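Local atomic coordinates of MdbA protein (Corynebacterium matruchotii ATCC 14266, PDB entry 6BO0), a protein that probably forms disulfide bonds in exported proteins by thiol-disulfide exchange, as a thioredoxin-fold oxidoreductase of the DsbA family. Residues A[9-15]-A[114-119]; A[15-19]-A[64-68]; A[89-95]-A[123-129]; A[111-115]-A[135-139]. One frame throughout, in Å; residues are numbered along the deposited sequence. Where two conformers were deposited one is given.

How the contacts relate
Starting at the N terminus, contact 1 closes the longest loop, bringing the end of helix 9-12 back onto the C-terminal part of helix 106-118. Contact 2 is nested within it: the chain runs on through E15, shared by both, and pairs 15-19 with the end of helix 51-68, just before the first strand of the sheet. Contact 3 crosses contact 1, joining helix 89-103 to the loop between helices 120-123 and 129-138. Contact 4 crosses contact 3 in turn and begins where contact 1 ends, since T114 and M115 serve both. Together, contacts 1, 3 and 4 bind the N-terminal arm and helical part into one body, while contact 2 reaches the thioredoxin-like part.

Contact 1. Residues A[9-15]-A[114-119]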
loop_
_atom_site.group_PDB
_atom_site.type_symbol
_atom_site.label_atom_id
_atom_site.label_comp_id
_atom_site.label_asym_id
_atom_site.label_seq_id
_atom_site.Cartn_x
_atom_site.Cartn_y
_atom_site.Cartn_z
ATOM N N PHE A 9 4.276 16.175 -8.450
ATOM C CA PHE A 9 4.210 15.113 -7.502
ATOM C C PHE A 9 5.598 14.760 -7.067
ATOM O O PHE A 9 5.741 14.280 -5.977
ATOM C CB PHE A 9 3.530 13.864 -8.136
ATOM C CG PHE A 9 2.017 13.940 -8.224
ATOM C CD1 PHE A 9 1.334 15.113 -7.874
ATOM C CD2 PHE A 9 1.289 12.850 -8.659
ATOM C CE1 PHE A 9 -0.051 15.187 -7.961
ATOM C CE2 PHE A 9 -0.097 12.927 -8.766
ATOM C CZ PHE A 9 -0.769 14.082 -8.402
ATOM N N ALA A 10 6.624 14.960 -7.918
ATOM C CA ALA A 10 7.985 14.562 -7.538
ATOM C C ALA A 10 8.494 15.354 -6.321
ATOM O O ALA A 10 9.330 14.872 -5.561
ATOM C CB ALA A 10 8.934 14.730 -8.722
ATOM N N GLU A 11 7.988 16.573 -6.167
ATOM C CA GLU A 11 8.303 17.415 -5.006
ATOM C C GLU A 11 7.442 17.040 -3.814
ATOM O O GLU A 11 7.885 17.094 -2.678
ATOM C CB GLU A 11 8.081 18.906 -5.320
ATOM C CG GLU A 11 8.901 19.471 -6.472
ATOM C CD GLU A 11 8.517 20.912 -6.877
ATOM O OE1 GLU A 11 7.515 21.480 -6.360
ATOM O OE2 GLU A 11 9.224 21.504 -7.728
ATOM N N THR A 12 6.199 16.683 -4.085
ATOM C CA THR A 12 5.211 16.451 -3.049
ATOM C C THR A 12 5.409 15.114 -2.330
ATOM O O THR A 12 5.276 15.053 -1.104
ATOM C CB THR A 12 3.793 16.564 -3.659
ATOM O OG1 THR A 12 3.670 17.838 -4.311
ATOM C CG2 THR A 12 2.721 16.473 -2.610
ATOM N N TYR A 13 5.713 14.067 -3.101
ATOM C CA TYR A 13 5.813 12.712 -2.607
ATOM C C TYR A 13 7.252 12.245 -2.737
ATOM O O TYR A 13 7.599 11.482 -3.629
ATOM C CB TYR A 13 4.824 11.823 -3.374
ATOM C CG TYR A 13 3.407 12.357 -3.270
ATOM C CD1 TYR A 13 2.713 12.310 -2.073
ATOM C CD2 TYR A 13 2.777 12.920 -4.366
ATOM C CE1 TYR A 13 1.435 12.837 -1.958
ATOM C CE2 TYR A 13 1.499 13.428 -4.266
ATOM C CZ TYR A 13 0.830 13.384 -3.059
ATOM O OH TYR A 13 -0.442 13.904 -2.968
ATOM N N ASN A 14 8.083 12.733 -1.814
ATOM C CA ASN A 14 9.516 12.572 -1.927
ATOM C C ASN A 14 10.193 12.307 -0.607
ATOM O O ASN A 14 11.290 12.792 -0.344
ATOM C CB ASN A 14 10.138 13.803 -2.587
ATOM C CG ASN A 14 11.533 13.539 -3.095
ATOM O OD1 ASN A 14 11.819 12.495 -3.700
ATOM N ND2 ASN A 14 12.417 14.483 -2.848
ATOM N N GLU A 15 9.541 11.511 0.213
ATOM C CA GLU A 15 10.132 11.092 1.464
ATOM C C GLU A 15 11.235 10.086 1.264
ATOM O O GLU A 15 11.245 9.350 0.273
ATOM C CB GLU A 15 9.084 10.448 2.318
ATOM C CG GLU A 15 8.036 11.407 2.796
ATOM C CD GLU A 15 7.126 10.701 3.755
ATOM O OE1 GLU A 15 7.561 10.514 4.906
ATOM O OE2 GLU A 15 6.025 10.274 3.323
ATOM N N THR A 114 1.630 6.647 -0.739
ATOM C CA THR A 114 1.172 7.917 -0.175
ATOM C C THR A 114 0.408 8.727 -1.216
ATOM O O THR A 114 -0.664 9.279 -0.941
ATOM C CB THR A 114 2.324 8.730 0.398
ATOM O OG1 THR A 114 2.943 7.987 1.452
ATOM C CG2 THR A 114 1.837 10.086 0.928
ATOM N N MET A 115 0.968 8.816 -2.411
ATOM C CA MET A 115 0.321 9.540 -3.480
ATOM C C MET A 115 -1.061 8.968 -3.784
ATOM O O MET A 115 -2.032 9.700 -3.903
ATOM C CB MET A 115 1.246 9.559 -4.703
ATOM C CG MET A 115 0.674 10.229 -5.937
ATOM S SD MET A 115 -0.480 9.261 -6.893
ATOM C CE MET A 115 0.572 7.933 -7.490
ATOM N N LEU A 116 -1.155 7.646 -3.917
ATOM C CA LEU A 116 -2.452 7.051 -4.277
ATOM C C LEU A 116 -3.502 7.337 -3.224
ATOM O O LEU A 116 -4.667 7.599 -3.545
ATOM C CB LEU A 116 -2.330 5.544 -4.441
ATOM C CG LEU A 116 -1.578 5.013 -5.676
ATOM C CD1 LEU A 116 -1.438 3.512 -5.554
ATOM C CD2 LEU A 116 -2.283 5.378 -6.950
ATOM N N MET A 117 -3.127 7.256 -1.950
ATOM C CA MET A 117 -4.077 7.527 -0.877
ATOM C C MET A 117 -4.411 9.012 -0.801
ATOM O O MET A 117 -5.577 9.375 -0.598
ATOM C CB MET A 117 -3.524 7.015 0.457
ATOM C CG MET A 117 -3.495 5.506 0.554
ATOM S SD MET A 117 -5.155 4.783 0.395
ATOM C CE MET A 117 -4.825 3.088 0.932
ATOM N N THR A 118 -3.417 9.877 -0.963
ATOM C CA THR A 118 -3.660 11.316 -0.818
ATOM C C THR A 118 -4.465 11.879 -1.987
ATOM O O THR A 118 -5.364 12.707 -1.817
ATOM C CB THR A 118 -2.328 12.051 -0.658
ATOM O OG1 THR A 118 -1.610 11.520 0.468
ATOM C CG2 THR A 118 -2.540 13.536 -0.475
ATOM N N GLU A 119 -4.146 11.410 -3.181
ATOM C CA GLU A 119 -4.818 11.889 -4.390
ATOM C C GLU A 119 -6.090 11.138 -4.742
ATOM O O GLU A 119 -6.712 11.442 -5.752
ATOM C CB GLU A 119 -3.865 11.841 -5.593
ATOM C CG GLU A 119 -2.579 12.636 -5.403
ATOM C CD GLU A 119 -2.761 14.133 -5.422
ATOM O OE1 GLU A 119 -3.774 14.628 -5.951
ATOM O OE2 GLU A 119 -1.869 14.806 -4.883
#
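The phenol of Y13 meets the carboxylate of E119 in an unusual way: Y13 OH donates a short hydrogen bond of 2.6 Å to E119 OE2 on the anti side of that oxygen, 24° out of the carboxylate plane. Ring and carboxylate stand almost perpendicular, with OE2 at the ring edge. The other oxygen, E119 OE1, takes a hydrogen bond from N122 ND2, and each carboxylate oxygen thus has a donor.

Below the hydroxyl the contact is apolar. M115 CB sits over the middle of one face of the Y13 ring, 3.8 Å from the centroid and 13° off the normal, a CH-pi contact. The opposite face is covered toward its rim by T12 CG2, and the ring is therefore sandwiched. T118 CG2 presses on the hydroxyl, 3.3 Å from Y13 OH, while T118 OG1 turns back to bond to T114 O, one turn earlier in helix 106-118.

F9 completes the cluster one helical turn before Y13. Its CZ lies 3.6 Å from E119 CD, and its CD2 lies 3.8 Å from M115 CG. With CG anti to the backbone N (chi1 177°) and two bends beyond, the M115 chain crosses the Y13 ring and brings SD obliquely to 5.1 Å from the F9 centroid, a Met-aromatic contact.

Helix 9-12 is thereby laid against the last turn of helix 106-118. A short bond from a buried phenol, backed by a second donor on OE1, would be expected to stabilise E119 in its charged form despite the aromatic rings beside it.

Contact 2. Residues A[15-19]-A[64-68]; sequences ETTAF and KKLIE
E68 and A18 meet where the linker leading into strand 20-24 passes the last turn of helix 51-68, the thioredoxin-fold helix that begins just beyond the oxidised cysteine C49.

The polar interactions converge on E68 OE2. A18 N donates to it at 2.9 Å, a bent bond (134° at the hydrogen) arriving from above the carboxylate plane. From the other face K64 NZ makes a salt bridge to the same E68 OE2, also 2.9 Å, on its syn side. K64 and E68 are one helical turn apart; the lysine chain is extended until its final bend, which places the ammonium beside its partner. Two donors thus hold a single oxygen, linking helix and passing backbone.

Water 2 lies 2.7 Å from both A18 O and E68 O and can link the backbones, though not all its acceptors can be served at once. E68 O also accepts from S32 OG. Water 1 lies 2.8 Å from T16 OG1 and bonds weakly to K64 NZ.

Apolar packing is centred on F19. Its CG is tucked between the backbone N and carbonyl carbon (chi1 54°), and T17 CB lies over one ring face toward the rim. I67, packed also on V72 and V74, sends its CG2 to within 3.6 Å of F19 CB. At the ring's edge, near its plane, E68 CG comes to 3.7 Å from F19 CD2.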
loop_
_atom_site.group_PDB
_atom_site.type_symbol
_atom_site.label_atom_id
_atom_site.label_comp_id
_atom_site.label_asym_id
_atom_site.label_seq_id
_atom_site.Cartn_x
_atom_site.Cartn_y
_atom_site.Cartn_z
ATOM N N GLU A 15 9.541 11.511 0.213
ATOM C CA GLU A 15 10.132 11.092 1.464
ATOM C C GLU A 15 11.235 10.086 1.264
ATOM O O GLU A 15 11.245 9.350 0.273
ATOM C CB GLU A 15 9.084 10.448 2.318
ATOM C CG GLU A 15 8.036 11.407 2.796
ATOM C CD GLU A 15 7.126 10.701 3.755
ATOM O OE1 GLU A 15 7.561 10.514 4.906
ATOM O OE2 GLU A 15 6.025 10.274 3.323
ATOM N N THR A 16 12.185 10.088 2.198
ATOM C CA THR A 16 13.216 9.082 2.236
ATOM C C THR A 16 12.778 7.972 3.137
ATOM O O THR A 16 11.979 8.196 4.065
ATOM C CB THR A 16 14.492 9.643 2.831
ATOM O OG1 THR A 16 14.183 10.211 4.115
ATOM C CG2 THR A 16 15.076 10.688 1.890
ATOM N N THR A 17 13.242 6.769 2.861
ATOM C CA THR A 17 12.920 5.612 3.677
ATOM C C THR A 17 14.194 4.908 4.086
ATOM O O THR A 17 15.243 5.031 3.426
ATOM C CB THR A 17 12.018 4.633 2.908
ATOM O OG1 THR A 17 12.644 4.259 1.685
ATOM C CG2 THR A 17 10.650 5.289 2.562
ATOM N N ALA A 18 14.122 4.214 5.214
ATOM C CA ALA A 18 15.232 3.375 5.714
ATOM C C ALA A 18 14.634 2.044 6.145
ATOM O O ALA A 18 14.748 1.636 7.301
ATOM C CB ALA A 18 16.003 4.037 6.853
ATOM N N PHE A 19 14.105 1.322 5.185
ATOM C CA PHE A 19 13.604 -0.014 5.414
ATOM C C PHE A 19 13.531 -0.767 4.098
ATOM O O PHE A 19 13.817 -0.202 3.014
ATOM C CB PHE A 19 12.256 -0.015 6.147
ATOM C CG PHE A 19 11.185 0.828 5.500
ATOM C CD1 PHE A 19 10.469 0.384 4.391
ATOM C CD2 PHE A 19 10.907 2.091 5.988
ATOM C CE1 PHE A 19 9.491 1.178 3.814
ATOM C CE2 PHE A 19 9.920 2.879 5.426
ATOM C CZ PHE A 19 9.216 2.426 4.320
ATOM N N LYS A 64 6.027 4.995 9.727
ATOM C CA LYS A 64 7.339 4.980 9.077
ATOM C C LYS A 64 8.486 4.893 10.095
ATOM O O LYS A 64 9.424 4.104 9.963
ATOM C CB LYS A 64 7.502 6.217 8.231
ATOM C CG LYS A 64 8.739 6.244 7.380
ATOM C CD LYS A 64 8.712 7.503 6.530
ATOM C CE LYS A 64 9.972 7.700 5.742
ATOM N NZ LYS A 64 11.095 8.237 6.565
ATOM N N LYS A 65 8.363 5.662 11.158
ATOM C CA LYS A 65 9.391 5.655 12.184
ATOM C C LYS A 65 9.464 4.321 12.919
ATOM O O LYS A 65 10.558 3.799 13.166
ATOM C CB LYS A 65 9.170 6.785 13.169
ATOM C CG LYS A 65 10.250 6.816 14.258
ATOM C CD LYS A 65 10.338 8.136 15.010
ATOM C CE LYS A 65 11.290 8.047 16.203
ATOM N NZ LYS A 65 12.655 7.605 15.826
ATOM N N LEU A 66 8.304 3.771 13.275
ATOM C CA LEU A 66 8.283 2.476 13.923
ATOM C C LEU A 66 8.944 1.409 13.046
ATOM O O LEU A 66 9.653 0.543 13.551
ATOM C CB LEU A 66 6.857 2.074 14.298
ATOM C CG LEU A 66 6.182 2.922 15.380
ATOM C CD1 LEU A 66 4.741 2.501 15.481
ATOM C CD2 LEU A 66 6.883 2.804 16.725
ATOM N N ILE A 67 8.690 1.452 11.734
ATOM C CA ILE A 67 9.323 0.480 10.835
ATOM C C ILE A 67 10.848 0.694 10.823
ATOM O O ILE A 67 11.662 -0.225 11.006
ATOM C CB ILE A 67 8.797 0.598 9.390
ATOM C CG1 ILE A 67 7.295 0.293 9.308
ATOM C CG2 ILE A 67 9.551 -0.401 8.475
ATOM C CD1 ILE A 67 6.654 0.735 8.013
ATOM N N GLU A 68 11.237 1.936 10.617
ATOM C CA GLU A 68 12.657 2.218 10.479
ATOM C C GLU A 68 13.432 1.787 11.725
ATOM O O GLU A 68 14.529 1.210 11.636
ATOM C CB GLU A 68 12.859 3.700 10.192
ATOM C CG GLU A 68 12.420 4.019 8.762
ATOM C CD GLU A 68 12.593 5.441 8.323
ATOM O OE1 GLU A 68 12.840 6.308 9.172
ATOM O OE2 GLU A 68 12.477 5.687 7.093
HETATM O O HOH W 1 13.038 10.724 6.645
HETATM O O HOH W 2 16.252 1.745 9.583
#

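Contact 3. Residues A[89-95]-A[123-129]; sequences HSNKAGT and IWGKKEL
H89 and W124 join the first turn of helix 89-103, in the helical part of this DsbA-like fold, to a type II beta turn at 123-126. K126 N closes that turn by bonding to I123 O, and G125 occupies its third position with the positive phi (77°) expected there. Both H89 and W124 also touch S48, next to the oxidised cysteine C49, so the contact probably borders the redox site.

The H89 ring lies flat beneath the turn. W124 CA stands over the centre of one face, 3.8 Å from the centroid in a CH-pi contact, and A93 CB covers the opposite face toward its rim. At the edge, H89 ND1 is 2.8 Å from water 3, which lies in the ring plane. The same water donates to K127 O at 2.7 Å, bridging imidazole and loop backbone.

The second polar link is a salt bridge. Extended beyond CG, K92 carries NZ to 3.0 Å from E128 OE1 on its syn side, 28° out of the carboxylate plane; its bond to E128 OE2, at 3.3 Å, is weak. E128 holds the N-cap position of helix 129-138, with its own backbone N bonded to D131 OD2. K127 NZ turns elsewhere and pairs with E6.

On the helix, N91 O accepts both T95 N and T95 OG1, which come from opposite faces of its carbonyl plane. N91 and S90 have their polar ends bonded outside the contact, to N80 and D83 and to D46 and S48. At the backbone end of K92, L129 CD2 packs 3.7 Å from K92 O.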
loop_
_atom_site.group_PDB
_atom_site.type_symbol
_atom_site.label_atom_id
_atom_site.label_comp_id
_atom_site.label_asym_id
_atom_site.label_seq_id
_atom_site.Cartn_x
_atom_site.Cartn_y
_atom_site.Cartn_z
ATOM N N HIS A 89 -10.610 0.969 -10.282
ATOM C CA HIS A 89 -9.547 1.716 -9.678
ATOM C C HIS A 89 -8.778 0.936 -8.628
ATOM O O HIS A 89 -7.548 1.020 -8.529
ATOM C CB HIS A 89 -10.073 3.015 -9.072
ATOM C CG HIS A 89 -8.983 3.916 -8.627
ATOM N ND1 HIS A 89 -8.257 4.674 -9.524
ATOM C CD2 HIS A 89 -8.490 4.160 -7.391
ATOM C CE1 HIS A 89 -7.347 5.344 -8.840
ATOM N NE2 HIS A 89 -7.459 5.043 -7.550
ATOM N N SER A 90 -9.505 0.182 -7.803
ATOM C CA SER A 90 -8.816 -0.537 -6.735
ATOM C C SER A 90 -7.821 -1.548 -7.289
ATOM O O SER A 90 -6.713 -1.728 -6.755
ATOM C CB SER A 90 -9.800 -1.225 -5.800
ATOM O OG SER A 90 -10.693 -0.281 -5.221
ATOM N N ASN A 91 -8.220 -2.216 -8.379
ATOM C CA ASN A 91 -7.336 -3.151 -9.054
ATOM C C ASN A 91 -6.196 -2.460 -9.786
ATOM O O ASN A 91 -5.051 -2.933 -9.733
ATOM C CB ASN A 91 -8.129 -4.004 -10.037
ATOM C CG ASN A 91 -8.763 -5.198 -9.347
ATOM O OD1 ASN A 91 -8.063 -6.147 -8.986
ATOM N ND2 ASN A 91 -10.072 -5.152 -9.135
ATOM N N LYS A 92 -6.478 -1.380 -10.493
ATOM C CA LYS A 92 -5.412 -0.711 -11.257
ATOM C C LYS A 92 -4.375 -0.091 -10.320
ATOM O O LYS A 92 -3.167 -0.292 -10.484
ATOM C CB LYS A 92 -6.003 0.308 -12.216
ATOM C CG LYS A 92 -6.882 -0.311 -13.319
ATOM C CD LYS A 92 -7.757 0.712 -14.016
ATOM C CE LYS A 92 -8.849 0.057 -14.822
ATOM N NZ LYS A 92 -9.724 1.071 -15.459
ATOM N N ALA A 93 -4.844 0.669 -9.358
ATOM C CA ALA A 93 -3.949 1.268 -8.372
ATOM C C ALA A 93 -3.218 0.200 -7.575
ATOM O O ALA A 93 -2.013 0.315 -7.348
ATOM C CB ALA A 93 -4.722 2.199 -7.455
ATOM N N GLY A 94 -3.948 -0.839 -7.153
ATOM C CA GLY A 94 -3.315 -1.890 -6.406
ATOM C C GLY A 94 -2.261 -2.625 -7.209
ATOM O O GLY A 94 -1.175 -2.923 -6.704
ATOM N N THR A 95 -2.556 -2.912 -8.481
ATOM C CA THR A 95 -1.567 -3.564 -9.344
ATOM C C THR A 95 -0.329 -2.706 -9.502
ATOM O O THR A 95 0.801 -3.190 -9.469
ATOM C CB THR A 95 -2.203 -3.886 -10.712
ATOM O OG1 THR A 95 -3.209 -4.877 -10.545
ATOM C CG2 THR A 95 -1.180 -4.436 -11.679
ATOM N N ILE A 123 -8.123 11.148 -8.429
ATOM C CA ILE A 123 -7.714 10.170 -9.436
ATOM C C ILE A 123 -8.659 8.982 -9.610
ATOM O O ILE A 123 -8.541 8.265 -10.594
ATOM C CB ILE A 123 -6.271 9.663 -9.173
ATOM C CG1 ILE A 123 -6.134 8.856 -7.878
ATOM C CG2 ILE A 123 -5.299 10.820 -9.206
ATOM C CD1 ILE A 123 -4.813 8.124 -7.754
ATOM N N TRP A 124 -9.578 8.761 -8.669
ATOM C CA TRP A 124 -10.425 7.573 -8.699
ATOM C C TRP A 124 -11.164 7.491 -10.016
ATOM O O TRP A 124 -11.889 8.416 -10.396
ATOM C CB TRP A 124 -11.418 7.571 -7.530
ATOM C CG TRP A 124 -12.290 6.360 -7.519
ATOM C CD1 TRP A 124 -11.983 5.150 -7.018
ATOM C CD2 TRP A 124 -13.599 6.245 -8.052
ATOM N NE1 TRP A 124 -13.011 4.260 -7.212
ATOM C CE2 TRP A 124 -14.030 4.923 -7.829
ATOM C CE3 TRP A 124 -14.465 7.131 -8.693
ATOM C CZ2 TRP A 124 -15.282 4.464 -8.232
ATOM C CZ3 TRP A 124 -15.713 6.676 -9.068
ATOM C CH2 TRP A 124 -16.103 5.349 -8.851
ATOM N N GLY A 125 -10.965 6.370 -10.694
ATOM C CA GLY A 125 -11.630 6.101 -11.951
ATOM C C GLY A 125 -11.087 6.826 -13.164
ATOM O O GLY A 125 -11.596 6.622 -14.264
ATOM N N LYS A 126 -10.064 7.656 -12.981
ATOM C CA LYS A 126 -9.534 8.505 -14.023
ATOM C C LYS A 126 -8.163 8.111 -14.522
ATOM O O LYS A 126 -7.619 8.782 -15.402
ATOM C CB LYS A 126 -9.474 9.933 -13.524
ATOM C CG LYS A 126 -10.854 10.475 -13.242
ATOM C CD LYS A 126 -10.853 11.883 -12.699
ATOM C CE LYS A 126 -12.273 12.390 -12.461
ATOM N NZ LYS A 126 -12.346 13.138 -11.183
ATOM N N LYS A 127 -7.608 7.013 -14.005
ATOM C CA LYS A 127 -6.240 6.609 -14.340
ATOM C C LYS A 127 -6.225 5.165 -14.811
ATOM O O LYS A 127 -6.616 4.259 -14.081
ATOM C CB LYS A 127 -5.304 6.763 -13.134
ATOM C CG LYS A 127 -5.175 8.168 -12.606
ATOM C CD LYS A 127 -4.561 9.123 -13.596
ATOM C CE LYS A 127 -4.629 10.539 -13.055
ATOM N NZ LYS A 127 -4.204 11.527 -14.089
ATOM N N GLU A 128 -5.769 4.960 -16.039
ATOM C CA GLU A 128 -5.512 3.629 -16.527
ATOM C C GLU A 128 -4.103 3.208 -16.091
ATOM O O GLU A 128 -3.327 4.035 -15.592
ATOM C CB GLU A 128 -5.671 3.565 -18.044
ATOM C CG GLU A 128 -7.088 3.888 -18.505
ATOM C CD GLU A 128 -8.139 2.961 -17.900
ATOM O OE1 GLU A 128 -7.926 1.744 -17.750
ATOM O OE2 GLU A 128 -9.225 3.468 -17.604
ATOM N N LEU A 129 -3.759 1.945 -16.324
ATOM C CA LEU A 129 -2.427 1.491 -15.972
ATOM C C LEU A 129 -1.346 2.341 -16.626
ATOM O O LEU A 129 -0.326 2.613 -16.001
ATOM C CB LEU A 129 -2.260 0.029 -16.339
ATOM C CG LEU A 129 -2.987 -0.933 -15.397
ATOM C CD1 LEU A 129 -3.001 -2.312 -16.015
ATOM C CD2 LEU A 129 -2.351 -0.978 -14.013
HETATM O O HOH W 3 -8.690 4.590 -12.324
#

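Contact 4. Residues A[111-115]-A[135-139]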
loop_
_atom_site.group_PDB
_atom_site.type_symbol
_atom_site.label_atom_id
_atom_site.label_comp_id
_atom_site.label_asym_id
_atom_site.label_seq_id
_atom_site.Cartn_x
_atom_site.Cartn_y
_atom_site.Cartn_z
ATOM N N ASN A 111 6.381 6.324 -1.382
ATOM C CA ASN A 111 5.887 7.565 -1.953
ATOM C C ASN A 111 4.700 7.355 -2.902
ATOM O O ASN A 111 3.760 8.155 -2.920
ATOM C CB ASN A 111 7.010 8.349 -2.627
ATOM C CG ASN A 111 7.940 8.990 -1.632
ATOM O OD1 ASN A 111 7.488 9.684 -0.733
ATOM N ND2 ASN A 111 9.233 8.739 -1.764
ATOM N N PHE A 112 4.718 6.263 -3.665
ATOM C CA PHE A 112 3.614 5.949 -4.566
ATOM C C PHE A 112 2.350 5.611 -3.782
ATOM O O PHE A 112 1.260 6.071 -4.129
ATOM C CB PHE A 112 4.017 4.821 -5.505
ATOM C CG PHE A 112 3.105 4.640 -6.683
ATOM C CD1 PHE A 112 3.262 5.403 -7.813
ATOM C CD2 PHE A 112 2.105 3.687 -6.671
ATOM C CE1 PHE A 112 2.448 5.227 -8.918
ATOM C CE2 PHE A 112 1.309 3.477 -7.791
ATOM C CZ PHE A 112 1.483 4.269 -8.899
ATOM N N ARG A 113 2.501 4.833 -2.714
ATOM C CA ARG A 113 1.348 4.514 -1.863
ATOM C C ARG A 113 0.767 5.783 -1.253
ATOM O O ARG A 113 -0.457 5.964 -1.220
ATOM C CB ARG A 113 1.738 3.504 -0.785
ATOM C CG ARG A 113 0.658 3.251 0.241
ATOM C CD ARG A 113 1.015 2.167 1.226
ATOM N NE ARG A 113 -0.006 2.049 2.272
ATOM C CZ ARG A 113 -0.054 2.781 3.379
ATOM N NH1 ARG A 113 0.883 3.664 3.659
ATOM N NH2 ARG A 113 -1.080 2.638 4.207
ATOM N N THR A 114 1.630 6.647 -0.739
ATOM C CA THR A 114 1.172 7.917 -0.175
ATOM C C THR A 114 0.408 8.727 -1.216
ATOM O O THR A 114 -0.664 9.279 -0.941
ATOM C CB THR A 114 2.324 8.730 0.398
ATOM O OG1 THR A 114 2.943 7.987 1.452
ATOM C CG2 THR A 114 1.837 10.086 0.928
ATOM N N MET A 115 0.968 8.816 -2.411
ATOM C CA MET A 115 0.321 9.540 -3.480
ATOM C C MET A 115 -1.061 8.968 -3.784
ATOM O O MET A 115 -2.032 9.700 -3.903
ATOM C CB MET A 115 1.246 9.559 -4.703
ATOM C CG MET A 115 0.674 10.229 -5.937
ATOM S SD MET A 115 -0.480 9.261 -6.893
ATOM C CE MET A 115 0.572 7.933 -7.490
ATOM N N MET A 135 2.920 8.131 -13.546
ATOM C CA MET A 135 3.084 8.653 -12.179
ATOM C C MET A 135 4.260 7.973 -11.452
ATOM O O MET A 135 5.045 8.608 -10.753
ATOM C CB MET A 135 1.763 8.487 -11.402
ATOM C CG MET A 135 0.619 9.309 -11.984
ATOM S SD MET A 135 -0.986 8.727 -11.419
ATOM C CE MET A 135 -1.467 10.023 -10.326
ATOM N N ALA A 136 4.363 6.668 -11.661
ATOM C CA ALA A 136 5.461 5.901 -11.087
ATOM C C ALA A 136 6.802 6.406 -11.598
ATOM O O ALA A 136 7.773 6.526 -10.829
ATOM C CB ALA A 136 5.284 4.405 -11.374
ATOM N N LYS A 137 6.873 6.715 -12.900
ATOM C CA LYS A 137 8.105 7.259 -13.469
ATOM C C LYS A 137 8.480 8.584 -12.792
ATOM O O LYS A 137 9.639 8.792 -12.419
ATOM C CB LYS A 137 7.962 7.440 -14.968
ATOM C CG LYS A 137 9.241 7.912 -15.658
ATOM C CD LYS A 137 9.076 7.981 -17.162
ATOM C CE LYS A 137 10.366 8.428 -17.839
ATOM N NZ LYS A 137 11.461 7.442 -17.666
ATOM N N ILE A 138 7.500 9.460 -12.622
ATOM C CA ILE A 138 7.731 10.746 -11.984
ATOM C C ILE A 138 8.272 10.552 -10.547
ATOM O O ILE A 138 9.125 11.324 -10.083
ATOM C CB ILE A 138 6.435 11.595 -12.012
ATOM C CG1 ILE A 138 6.108 12.038 -13.460
ATOM C CG2 ILE A 138 6.560 12.831 -11.125
ATOM C CD1 ILE A 138 4.683 12.517 -13.674
ATOM N N LEU A 139 7.790 9.510 -9.862
ATOM C CA LEU A 139 8.210 9.213 -8.486
ATOM C C LEU A 139 9.451 8.331 -8.401
ATOM O O LEU A 139 9.795 7.877 -7.323
ATOM C CB LEU A 139 7.058 8.622 -7.692
ATOM C CG LEU A 139 5.905 9.608 -7.498
ATOM C CD1 LEU A 139 4.889 8.957 -6.548
ATOM C CD2 LEU A 139 6.319 10.962 -6.973
HETATM O O HOH W 4 9.994 8.371 -4.708
#
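Within the helical part of the fold, helices 106-118 and 129-138 pack through F112, M115, M135, A136 and L139. F112 slots its ring edge against the second helix, CE1 lying 3.6 Å from A136 N and 3.8 Å from A136 CB. Its CG is anti to the backbone N (chi1 -166°), which swings the ring out alongside M115, whose methyl CE lies over the rim of one ring face.

L139, the first residue to leave helix 129-138, turns its CD1 back into the interface. That methyl is 3.8 Å from F112 CA and also reaches M115 CB. At the other end the two methionines cross at about a right angle, bringing M115 SD to 3.7 Å from M135 CE.

Polar atoms meet only through water 4, which accepts from N111 ND2 at 3.1 Å and donates to L139 O at 2.7 Å. N111 OD1 faces the N-terminal arm, where E15 N bonds to it. Helix 89-103 adds A96, A97 and I100 around F112, and F9 of the arm packs on M135. Apolar side chains packed between helices in this way form part of the core of an all-helical insertion such as DsbA-family proteins carry in their thioredoxin fold.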